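Local structure of putative ABC-transporter ATP-binding protein (Alicyclobacillus acidocaldarius, 1Z47) at residues T14-V20 with V34-E40; G41-L47 with V197-T203; H220-Q226 with G238-V242; E248-R254 with V280-P286. The protein probably binds and hydrolyses ATP as the nucleotide-binding subunit of an ABC transporter thought to import sulfate. All blocks are in the same frame, centred on the assembly; numbering follows the deposited sequence.

How the contacts relate
Contacts 1, 2 and 3 belong to the ATP-binding cassette, whereas contact 4 lies in the C-terminal regulatory domain. Contact 1 pairs two strands of the antiparallel sheet; its second strand runs on into the first strand of contact 2, in the mixed core sheet, and the two contacts, with centres about 12 Å apart, meet where Thr-14 OG1 lies 2.6 Å from Thr-198 OG1, a probable hydrogen bond. Contact 2 lies beside what looks like the Walker A P-loop, which Val-202 touches. Contact 3, about 18 Å from contact 2 between centres, involves edge strand 223-228 of that sheet. Its Leu-240 packs on contact 4, CD1 standing 3.6 Å from Val-283 CG2, joining the two domains.

Contact 1: T14-V20 with V34-E40; sequences TIEFVGV and VSFQIRE
Phe-36 carries its CG between the backbone N and the carbonyl carbon (chi1 56°), whereas Phe-17 has CG beside its own N and anti to the carbonyl carbon (chi1 -90°); these two choices lay the rings side by side as an offset stack. Their centroids are 4.6 Å apart and their planes are turned by 25°. Phe-36 CZ sits over the rim of the Phe-17 face, 3.5 Å from Phe-17 CG, while Phe-17 CB lies over the face of Phe-36 in a CH-pi contact. Flat, apolar side chains suit this buried side, where helix 54-62 covers Phe-17 and Leu-217 meets Phe-36. Ile-15 and Ile-38 continue the same face, their CB atoms 4.1 Å apart.

The strands form an antiparallel pair of the cassette's antiparallel sheet, with an irregularity at each end. Thr-14 and Ile-15 both face Ile-38 in a classic beta bulge, and Thr-14 N donates to Ile-38 O. Gly-19 and Val-20 share Val-34 in a G1 bulge, where the positive phi of Gly-19 favours a residue without a side chain. Gly-19 N is taken by Ser-35 OG at 2.8 Å, a short hydroxyl placed to receive it, and Val-20 N bonds to Val-34 O at 2.9 Å.

Contact 2: G41-L47 with V197-T203; sequences GEMVGLL and VTSVFVT
Gly-45 CA lies over one face of the Phe-201 ring, 3.6 Å from its centroid and 18° off the ring normal, a CH-pi contact that a glycine makes possible: a CB at this position would run into Phe-201 CZ. The ring reaches across because its CG stands between the backbone N and the carbonyl carbon (chi1 65°). At the ring's edge comes Met-43 CG, 4.0 Å from Phe-201 CE2, its chain crossing that of the phenylalanine at about a right angle; the flexible thioether then bends to bring Met-43 CE to 3.5 Å from Ser-199 CB. On the other side of the sheet, Leu-46 CG meets Val-200 CG1 at 3.5 Å, and Leu-46 CD1 touches Val-202 CG2, branched apolar chains suited to a buried strand pair.

Both strands run parallel, at 18°, in the mixed core sheet of the P-loop NTPase fold. Hydrogen bonds alternate between them; Leu-46 N to Phe-201 O, at 2.7 Å, is nearly straight. An alanine in place of Phe-201 is likely to open a gap over Gly-45 and leave Met-43 CG without its aromatic neighbour.

Farther out, Phe-169 and Val-212 also pack against Phe-201, and Leu-58 of helix 54-62 covers Val-200 and Val-202. Where the strands begin, Gly-41 N donates to Thr-198 OG1 at 3.1 Å, and that hydroxyl is also bonded to Thr-14. Ser-199 OG is bonded to His-192, Glu-42 forms a salt bridge with Arg-215, and Thr-203 OG1 pairs with Glu-208.

Contact 3: H220-Q226 with G238-V242; sequences HEGNVEQ and GTLFV
Thr-239 OG1 stands between two partners: it donates its proton to Glu-225 OE1 at 2.8 Å and accepts from Val-242 N at 3.2 Å. Thr-239 is at the N-cap of helix 240-245, and the second bond is its capping bond, satisfying an amide of the first turn; a small hydroxyl side chain suits that position. Glu-225 reaches it through a bend at chi2 (-80°), and OE1 is met nearly along its C-O axis. A carboxylate near a helix N-terminus probably also gains from the helix dipole.

One residue earlier, Gly-238 N gives its hydrogen to Gln-226 OE1 at 2.8 Å, coming from above the carbonyl plane rather than onto a lone pair. The other end of that amide, NE2, has a weak bond to Lys-236 O. Val-242 CG2 also rests on Glu-225 CB at 3.8 Å.

The rings of His-220 and Phe-241 form an offset stack, centroids 3.9 Å apart and planes at 20°, while His-220 CB sits over the phenylalanine face. A serine in place of Phe-241 would probably leave one face of the His-220 ring without its stacking partner and the imidazole freer to turn.

His-220 opens the type I' turn joining strands 215-220 and 223-228, the hairpin at the sheet edge; helix 240-245 lies against it, with Phe-241 also touching Val-218 and stacking on Phe-245, and Val-233 of helix 230-235 packing beside Val-242.

Contact 4: E248-R254 with V280-P286; sequences ESNVWTR and VAVVVRP
Arg-254 lays its CG against Val-282 CG2 at 3.5 Å, its aliphatic stem crossing the valine at a slant before the chain bends at chi2 (-68°) and leads the guanidinium away. There the charge finds Glu-323 in a salt bridge, and NH1 also donates to Thr-253 O. A long side chain with an apolar root and a polar end fits both surroundings.

Strands 250-255 and 279-284 form an antiparallel pair in a three-stranded sheet of the C-terminal regulatory domain, consistent with an OB-type fold; strand 279-284 is central, flanked on its far side by 351-354. Backbone bonds join Arg-254 with Val-280, Trp-252 with Val-282 and Asn-250 with Val-284, each pair bonded in both directions. The beta-branched valines favour the extended backbone. Val-251 CG1 touches Ala-281 CB and Val-283 CG2, both at 4.1 Å, small and branched apolar groups that fit together on one face of the sheet.

At the other end, Arg-285 stretches out so that its NH1 reaches Glu-248 O at 3.0 Å, from above the carbonyl plane; NH1 also bonds to Ile-246 O. Pro-286 CD packs on Glu-248 CB, the rigid ring lying against the start of the glutamate side chain.

Asn-250, whose OD1 accepts from Glu-326 N, grips Val-284 O twice: its backbone N (2.9 Å) and its ND2 (3.1 Å) arrive from opposite faces of that carbonyl's plane.

Contact 1: T14-V20 with V34-E40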
# COMPACT_ATOMS: atom_id res chain seq x y z
N THR B 14 -26.69 7.54 10.38
CA THR B 14 -27.70 6.46 10.23
C THR B 14 -27.30 5.28 11.11
O THR B 14 -28.05 4.32 11.23
CB THR B 14 -27.77 5.95 8.76
OG1 THR B 14 -27.21 6.93 7.88
CG2 THR B 14 -29.22 5.68 8.35
N ILE B 15 -26.12 5.35 11.73
CA ILE B 15 -25.66 4.25 12.58
C ILE B 15 -25.17 4.72 13.94
O ILE B 15 -24.51 5.76 14.05
CB ILE B 15 -24.49 3.46 11.91
CG1 ILE B 15 -24.83 3.11 10.46
CG2 ILE B 15 -24.25 2.17 12.69
CD1 ILE B 15 -23.74 2.31 9.75
N GLU B 16 -25.48 3.96 14.98
CA GLU B 16 -25.03 4.34 16.31
C GLU B 16 -24.80 3.16 17.23
O GLU B 16 -25.58 2.20 17.27
CB GLU B 16 -26.02 5.32 16.98
CG GLU B 16 -25.56 5.78 18.38
CD GLU B 16 -26.38 6.94 18.95
OE1 GLU B 16 -26.07 7.38 20.08
OE2 GLU B 16 -27.34 7.41 18.28
N PHE B 17 -23.68 3.21 17.94
CA PHE B 17 -23.38 2.16 18.90
C PHE B 17 -23.56 2.79 20.28
O PHE B 17 -23.11 3.90 20.52
CB PHE B 17 -21.93 1.66 18.74
CG PHE B 17 -21.77 0.51 17.76
CD1 PHE B 17 -20.80 -0.46 17.97
CD2 PHE B 17 -22.59 0.42 16.63
CE1 PHE B 17 -20.64 -1.52 17.07
CE2 PHE B 17 -22.44 -0.63 15.73
CZ PHE B 17 -21.46 -1.60 15.94
N VAL B 18 -24.23 2.07 21.16
CA VAL B 18 -24.46 2.56 22.52
C VAL B 18 -23.84 1.59 23.51
O VAL B 18 -24.38 0.50 23.75
CB VAL B 18 -25.98 2.68 22.82
CG1 VAL B 18 -26.19 3.17 24.27
CG2 VAL B 18 -26.62 3.65 21.85
N GLY B 19 -22.68 1.98 24.05
CA GLY B 19 -21.99 1.14 25.01
C GLY B 19 -21.92 -0.31 24.57
O GLY B 19 -22.20 -1.22 25.35
N VAL B 20 -21.55 -0.52 23.31
CA VAL B 20 -21.46 -1.86 22.75
C VAL B 20 -20.21 -2.56 23.25
O VAL B 20 -19.11 -2.02 23.22
CB VAL B 20 -21.46 -1.81 21.22
CG1 VAL B 20 -21.30 -3.22 20.67
CG2 VAL B 20 -22.76 -1.16 20.72
N VAL B 34 -17.91 0.50 23.28
CA VAL B 34 -17.80 1.53 22.27
C VAL B 34 -19.10 2.27 21.94
O VAL B 34 -20.17 1.67 21.90
CB VAL B 34 -17.20 0.91 20.98
CG1 VAL B 34 -17.23 1.91 19.82
CG2 VAL B 34 -15.77 0.45 21.28
N SER B 35 -18.97 3.57 21.69
CA SER B 35 -20.11 4.41 21.32
C SER B 35 -19.68 5.44 20.28
O SER B 35 -18.65 6.09 20.42
CB SER B 35 -20.67 5.14 22.54
OG SER B 35 -21.16 4.21 23.49
N PHE B 36 -20.47 5.57 19.21
CA PHE B 36 -20.17 6.54 18.17
C PHE B 36 -21.42 6.76 17.36
O PHE B 36 -22.36 5.97 17.41
CB PHE B 36 -19.03 6.05 17.25
CG PHE B 36 -19.29 4.70 16.62
CD1 PHE B 36 -20.18 4.57 15.56
CD2 PHE B 36 -18.65 3.55 17.10
CE1 PHE B 36 -20.44 3.32 14.98
CE2 PHE B 36 -18.90 2.30 16.53
CZ PHE B 36 -19.80 2.18 15.47
N GLN B 37 -21.43 7.84 16.60
CA GLN B 37 -22.57 8.14 15.76
C GLN B 37 -22.07 8.46 14.37
O GLN B 37 -21.29 9.39 14.18
CB GLN B 37 -23.33 9.36 16.30
CG GLN B 37 -23.66 9.31 17.78
CD GLN B 37 -24.60 10.43 18.18
OE1 GLN B 37 -25.81 10.37 17.92
NE2 GLN B 37 -24.06 11.48 18.78
N ILE B 38 -22.53 7.68 13.39
CA ILE B 38 -22.15 7.91 12.00
C ILE B 38 -23.30 8.66 11.31
O ILE B 38 -24.46 8.27 11.44
CB ILE B 38 -21.86 6.57 11.28
CG1 ILE B 38 -20.56 5.97 11.83
CG2 ILE B 38 -21.76 6.78 9.79
CD1 ILE B 38 -20.23 4.58 11.29
N ARG B 39 -22.96 9.73 10.60
CA ARG B 39 -23.94 10.56 9.90
C ARG B 39 -24.51 9.92 8.62
O ARG B 39 -23.87 9.07 7.98
CB ARG B 39 -23.33 11.92 9.56
CG ARG B 39 -22.57 12.57 10.72
CD ARG B 39 -22.03 13.95 10.34
NE ARG B 39 -23.07 14.98 10.43
CZ ARG B 39 -22.92 16.24 10.01
NH1 ARG B 39 -23.92 17.10 10.13
NH2 ARG B 39 -21.77 16.64 9.46
N GLU B 40 -25.71 10.34 8.24
CA GLU B 40 -26.35 9.82 7.04
C GLU B 40 -25.56 10.22 5.78
O GLU B 40 -25.13 11.38 5.63
CB GLU B 40 -27.81 10.31 6.95
CG GLU B 40 -28.72 9.73 8.05
CD GLU B 40 -30.18 10.19 7.96
OE1 GLU B 40 -30.89 9.83 6.99
OE2 GLU B 40 -30.63 10.90 8.88

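Contact 2: G41-L47 with V197-T203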
# COMPACT_ATOMS: atom_id res chain seq x y z
N GLY B 41 -25.35 9.25 4.89
CA GLY B 41 -24.63 9.51 3.66
C GLY B 41 -23.14 9.64 3.85
O GLY B 41 -22.40 10.05 2.95
N GLU B 42 -22.66 9.30 5.04
CA GLU B 42 -21.23 9.42 5.29
C GLU B 42 -20.52 8.12 4.95
O GLU B 42 -21.12 7.05 5.00
CB GLU B 42 -21.00 9.74 6.78
CG GLU B 42 -19.64 10.28 7.07
CD GLU B 42 -19.45 10.66 8.54
OE1 GLU B 42 -18.54 11.47 8.80
OE2 GLU B 42 -20.19 10.13 9.41
N MET B 43 -19.25 8.22 4.59
CA MET B 43 -18.45 7.03 4.31
C MET B 43 -17.44 6.94 5.45
O MET B 43 -16.55 7.78 5.53
CB MET B 43 -17.70 7.16 2.99
CG MET B 43 -16.74 6.01 2.72
SD MET B 43 -16.44 5.83 0.97
CE MET B 43 -17.45 4.39 0.63
N VAL B 44 -17.56 5.96 6.33
CA VAL B 44 -16.62 5.86 7.45
C VAL B 44 -15.64 4.69 7.34
O VAL B 44 -16.04 3.57 7.03
CB VAL B 44 -17.36 5.72 8.80
CG1 VAL B 44 -16.38 5.30 9.92
CG2 VAL B 44 -18.05 7.05 9.14
N GLY B 45 -14.37 4.96 7.62
CA GLY B 45 -13.37 3.91 7.60
C GLY B 45 -13.05 3.46 9.02
O GLY B 45 -12.78 4.27 9.91
N LEU B 46 -13.13 2.16 9.26
CA LEU B 46 -12.80 1.63 10.56
C LEU B 46 -11.32 1.25 10.39
O LEU B 46 -10.98 0.23 9.77
CB LEU B 46 -13.66 0.42 10.90
CG LEU B 46 -15.20 0.56 10.88
CD1 LEU B 46 -15.80 -0.79 11.17
CD2 LEU B 46 -15.67 1.56 11.92
N LEU B 47 -10.45 2.08 10.94
CA LEU B 47 -9.00 1.89 10.84
C LEU B 47 -8.33 1.40 12.12
O LEU B 47 -8.41 2.06 13.17
CB LEU B 47 -8.37 3.20 10.38
CG LEU B 47 -6.85 3.34 10.41
CD1 LEU B 47 -6.20 2.31 9.48
CD2 LEU B 47 -6.47 4.75 9.97
N VAL B 197 -25.72 6.71 -0.21
CA VAL B 197 -25.90 5.77 0.90
C VAL B 197 -24.92 6.06 2.05
O VAL B 197 -24.12 6.99 1.97
CB VAL B 197 -25.67 4.33 0.39
CG1 VAL B 197 -26.11 3.30 1.42
CG2 VAL B 197 -26.42 4.13 -0.90
N THR B 198 -25.02 5.28 3.12
CA THR B 198 -24.13 5.40 4.29
C THR B 198 -23.18 4.20 4.15
O THR B 198 -23.63 3.06 4.05
CB THR B 198 -24.92 5.25 5.61
OG1 THR B 198 -25.89 6.32 5.71
CG2 THR B 198 -23.97 5.31 6.83
N SER B 199 -21.87 4.44 4.15
CA SER B 199 -20.93 3.34 3.97
C SER B 199 -19.85 3.24 5.06
O SER B 199 -19.34 4.25 5.52
CB SER B 199 -20.25 3.48 2.61
OG SER B 199 -21.18 3.42 1.54
N VAL B 200 -19.52 2.01 5.43
CA VAL B 200 -18.50 1.75 6.45
C VAL B 200 -17.57 0.67 5.87
O VAL B 200 -18.04 -0.35 5.37
CB VAL B 200 -19.09 1.18 7.76
CG1 VAL B 200 -18.02 1.21 8.87
CG2 VAL B 200 -20.31 2.00 8.20
N PHE B 201 -16.25 0.87 5.97
CA PHE B 201 -15.33 -0.14 5.45
C PHE B 201 -14.24 -0.38 6.47
O PHE B 201 -13.94 0.48 7.29
CB PHE B 201 -14.75 0.30 4.10
CG PHE B 201 -13.87 1.52 4.16
CD1 PHE B 201 -12.48 1.40 4.28
CD2 PHE B 201 -14.43 2.80 4.07
CE1 PHE B 201 -11.67 2.53 4.29
CE2 PHE B 201 -13.64 3.94 4.08
CZ PHE B 201 -12.25 3.81 4.19
N VAL B 202 -13.66 -1.57 6.43
CA VAL B 202 -12.61 -1.97 7.37
C VAL B 202 -11.27 -1.85 6.67
O VAL B 202 -11.15 -2.16 5.48
CB VAL B 202 -12.85 -3.44 7.81
CG1 VAL B 202 -11.57 -4.05 8.39
CG2 VAL B 202 -14.00 -3.49 8.86
N THR B 203 -10.25 -1.41 7.40
CA THR B 203 -8.92 -1.28 6.80
C THR B 203 -7.78 -1.15 7.82
O THR B 203 -7.95 -0.59 8.90
CB THR B 203 -8.88 -0.07 5.82
OG1 THR B 203 -7.62 -0.05 5.14
CG2 THR B 203 -9.06 1.22 6.56

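Contact 3: H220-Q226 with G238-V242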
# COMPACT_ATOMS: atom_id res chain seq x y z
N HIS B 220 -8.03 0.67 18.62
CA HIS B 220 -6.83 0.12 19.23
C HIS B 220 -7.24 -0.66 20.48
O HIS B 220 -7.89 -0.14 21.38
CB HIS B 220 -5.87 1.25 19.61
CG HIS B 220 -4.55 0.78 20.12
ND1 HIS B 220 -4.02 1.19 21.33
CD2 HIS B 220 -3.61 -0.03 19.57
CE1 HIS B 220 -2.82 0.66 21.49
NE2 HIS B 220 -2.55 -0.08 20.44
N GLU B 221 -6.89 -1.94 20.49
CA GLU B 221 -7.19 -2.79 21.63
C GLU B 221 -8.66 -2.75 21.98
O GLU B 221 -9.02 -2.83 23.16
CB GLU B 221 -6.37 -2.35 22.84
CG GLU B 221 -4.92 -2.79 22.83
CD GLU B 221 -4.17 -2.32 24.08
OE1 GLU B 221 -4.73 -2.41 25.20
OE2 GLU B 221 -3.01 -1.88 23.96
N GLY B 222 -9.51 -2.62 20.96
CA GLY B 222 -10.94 -2.62 21.20
C GLY B 222 -11.57 -1.31 21.64
O GLY B 222 -12.75 -1.28 21.96
N ASN B 223 -10.79 -0.23 21.68
CA ASN B 223 -11.32 1.07 22.08
C ASN B 223 -11.15 2.07 20.94
O ASN B 223 -10.23 1.96 20.11
CB ASN B 223 -10.56 1.63 23.30
CG ASN B 223 -10.25 0.59 24.34
OD1 ASN B 223 -9.08 0.34 24.65
ND2 ASN B 223 -11.29 -0.03 24.90
N VAL B 224 -12.02 3.08 20.92
CA VAL B 224 -11.94 4.12 19.94
C VAL B 224 -10.92 5.16 20.42
O VAL B 224 -11.11 5.81 21.44
CB VAL B 224 -13.30 4.82 19.77
CG1 VAL B 224 -13.19 5.98 18.83
CG2 VAL B 224 -14.32 3.82 19.28
N GLU B 225 -9.83 5.31 19.67
CA GLU B 225 -8.79 6.26 20.02
C GLU B 225 -9.20 7.65 19.58
O GLU B 225 -8.96 8.63 20.28
CB GLU B 225 -7.48 5.87 19.34
CG GLU B 225 -6.91 4.54 19.81
CD GLU B 225 -6.17 4.65 21.13
OE1 GLU B 225 -5.44 5.64 21.28
OE2 GLU B 225 -6.31 3.77 22.00
N GLN B 226 -9.81 7.74 18.41
CA GLN B 226 -10.26 9.03 17.88
C GLN B 226 -11.22 8.79 16.72
O GLN B 226 -11.20 7.74 16.08
CB GLN B 226 -9.06 9.89 17.45
CG GLN B 226 -9.43 11.21 16.75
CD GLN B 226 -8.28 12.20 16.67
OE1 GLN B 226 -7.10 11.82 16.68
NE2 GLN B 226 -8.62 13.47 16.58
N GLY B 238 -5.22 12.65 18.60
CA GLY B 238 -5.62 12.70 20.00
C GLY B 238 -4.72 11.92 20.93
O GLY B 238 -4.64 12.22 22.12
N THR B 239 -4.03 10.91 20.41
CA THR B 239 -3.15 10.12 21.26
C THR B 239 -1.88 9.76 20.52
O THR B 239 -1.78 9.94 19.30
CB THR B 239 -3.84 8.82 21.69
OG1 THR B 239 -4.03 7.99 20.55
CG2 THR B 239 -5.20 9.12 22.32
N LEU B 240 -0.91 9.25 21.26
CA LEU B 240 0.33 8.87 20.63
C LEU B 240 0.03 7.78 19.60
O LEU B 240 0.66 7.74 18.53
CB LEU B 240 1.32 8.35 21.68
CG LEU B 240 2.60 7.69 21.16
CD1 LEU B 240 3.44 8.69 20.36
CD2 LEU B 240 3.40 7.20 22.38
N PHE B 241 -0.93 6.91 19.91
CA PHE B 241 -1.26 5.84 18.96
C PHE B 241 -1.74 6.42 17.63
O PHE B 241 -1.29 5.97 16.57
CB PHE B 241 -2.35 4.88 19.48
CG PHE B 241 -2.63 3.75 18.53
CD1 PHE B 241 -1.73 2.70 18.40
CD2 PHE B 241 -3.73 3.80 17.67
CE1 PHE B 241 -1.90 1.71 17.43
CE2 PHE B 241 -3.92 2.81 16.69
CZ PHE B 241 -3.01 1.77 16.57
N VAL B 242 -2.65 7.39 17.68
CA VAL B 242 -3.16 8.01 16.45
C VAL B 242 -1.99 8.68 15.73
O VAL B 242 -1.83 8.55 14.52
CB VAL B 242 -4.28 9.08 16.70
CG1 VAL B 242 -4.73 9.69 15.37
CG2 VAL B 242 -5.47 8.44 17.41

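Contact 4: E248-R254 with V280-P286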
# COMPACT_ATOMS: atom_id res chain seq x y z
N GLU B 248 3.13 9.06 8.36
CA GLU B 248 4.40 8.44 8.67
C GLU B 248 5.04 9.21 9.81
O GLU B 248 4.77 10.41 9.99
CB GLU B 248 5.27 8.47 7.42
CG GLU B 248 4.74 7.47 6.37
CD GLU B 248 5.40 7.61 5.01
OE1 GLU B 248 4.85 8.36 4.17
OE2 GLU B 248 6.45 6.97 4.79
N SER B 249 5.89 8.54 10.59
CA SER B 249 6.52 9.25 11.70
C SER B 249 7.79 8.65 12.23
O SER B 249 8.09 7.47 12.02
CB SER B 249 5.52 9.38 12.87
OG SER B 249 4.98 8.11 13.25
N ASN B 250 8.58 9.51 12.86
CA ASN B 250 9.78 9.10 13.55
C ASN B 250 9.27 9.27 14.98
O ASN B 250 8.68 10.30 15.29
CB ASN B 250 10.93 10.07 13.27
CG ASN B 250 11.50 9.91 11.86
OD1 ASN B 250 12.31 9.02 11.58
ND2 ASN B 250 11.06 10.78 10.96
N VAL B 251 9.42 8.26 15.82
CA VAL B 251 8.94 8.37 17.19
C VAL B 251 10.08 7.98 18.12
O VAL B 251 10.67 6.89 17.98
CB VAL B 251 7.74 7.41 17.44
CG1 VAL B 251 7.17 7.66 18.83
CG2 VAL B 251 6.67 7.59 16.34
N TRP B 252 10.40 8.85 19.07
CA TRP B 252 11.48 8.57 19.99
C TRP B 252 11.17 9.06 21.38
O TRP B 252 10.37 9.97 21.55
CB TRP B 252 12.78 9.23 19.56
CG TRP B 252 13.10 9.10 18.14
CD1 TRP B 252 12.92 10.05 17.19
CD2 TRP B 252 13.70 7.98 17.49
NE1 TRP B 252 13.37 9.59 15.98
CE2 TRP B 252 13.85 8.32 16.14
CE3 TRP B 252 14.12 6.71 17.93
CZ2 TRP B 252 14.41 7.45 15.20
CZ3 TRP B 252 14.67 5.84 16.99
CH2 TRP B 252 14.81 6.21 15.65
N THR B 253 11.86 8.48 22.35
CA THR B 253 11.65 8.87 23.74
C THR B 253 12.69 9.92 24.10
O THR B 253 13.82 9.89 23.63
CB THR B 253 11.81 7.65 24.68
OG1 THR B 253 10.89 6.62 24.28
CG2 THR B 253 11.52 8.04 26.14
N ARG B 254 12.28 10.85 24.94
CA ARG B 254 13.18 11.87 25.45
C ARG B 254 12.72 12.12 26.86
O ARG B 254 11.55 11.93 27.17
CB ARG B 254 13.10 13.20 24.65
CG ARG B 254 13.69 13.17 23.24
CD ARG B 254 15.18 13.01 23.20
NE ARG B 254 15.69 13.10 21.83
CZ ARG B 254 15.84 12.06 21.00
NH1 ARG B 254 15.52 10.82 21.38
NH2 ARG B 254 16.34 12.25 19.78
N VAL B 280 8.72 11.42 27.49
CA VAL B 280 7.69 11.72 26.48
C VAL B 280 8.14 11.09 25.18
O VAL B 280 9.33 10.73 25.02
CB VAL B 280 7.56 13.25 26.18
CG1 VAL B 280 7.12 14.01 27.39
CG2 VAL B 280 8.91 13.79 25.70
N ALA B 281 7.19 10.95 24.26
CA ALA B 281 7.48 10.44 22.93
C ALA B 281 7.47 11.69 22.05
O ALA B 281 6.53 12.47 22.10
CB ALA B 281 6.38 9.46 22.44
N VAL B 282 8.52 11.89 21.29
CA VAL B 282 8.55 13.02 20.37
C VAL B 282 8.16 12.37 19.03
O VAL B 282 8.72 11.33 18.66
CB VAL B 282 9.95 13.62 20.24
CG1 VAL B 282 9.87 15.00 19.60
CG2 VAL B 282 10.60 13.66 21.58
N VAL B 283 7.20 12.97 18.33
CA VAL B 283 6.78 12.44 17.03
C VAL B 283 7.10 13.49 15.96
O VAL B 283 6.62 14.62 16.02
CB VAL B 283 5.27 12.10 17.05
CG1 VAL B 283 4.83 11.51 15.70
CG2 VAL B 283 5.00 11.09 18.14
N VAL B 284 7.92 13.12 14.99
CA VAL B 284 8.30 14.04 13.92
C VAL B 284 8.13 13.35 12.57
O VAL B 284 8.73 12.31 12.32
CB VAL B 284 9.79 14.51 14.09
CG1 VAL B 284 10.19 15.46 12.95
CG2 VAL B 284 9.98 15.16 15.47
N ARG B 285 7.29 13.94 11.71
CA ARG B 285 7.06 13.36 10.39
C ARG B 285 8.26 13.55 9.47
O ARG B 285 8.90 14.59 9.49
CB ARG B 285 5.77 13.93 9.80
CG ARG B 285 4.54 13.55 10.65
CD ARG B 285 3.23 13.69 9.89
NE ARG B 285 2.06 13.62 10.75
CZ ARG B 285 1.51 12.50 11.17
NH1 ARG B 285 2.02 11.33 10.82
NH2 ARG B 285 0.43 12.55 11.93
N PRO B 286 8.59 12.53 8.67
CA PRO B 286 9.74 12.59 7.75
C PRO B 286 9.86 13.86 6.90
O PRO B 286 10.96 14.35 6.65
CB PRO B 286 9.56 11.35 6.89
CG PRO B 286 8.95 10.35 7.85
CD PRO B 286 7.89 11.23 8.55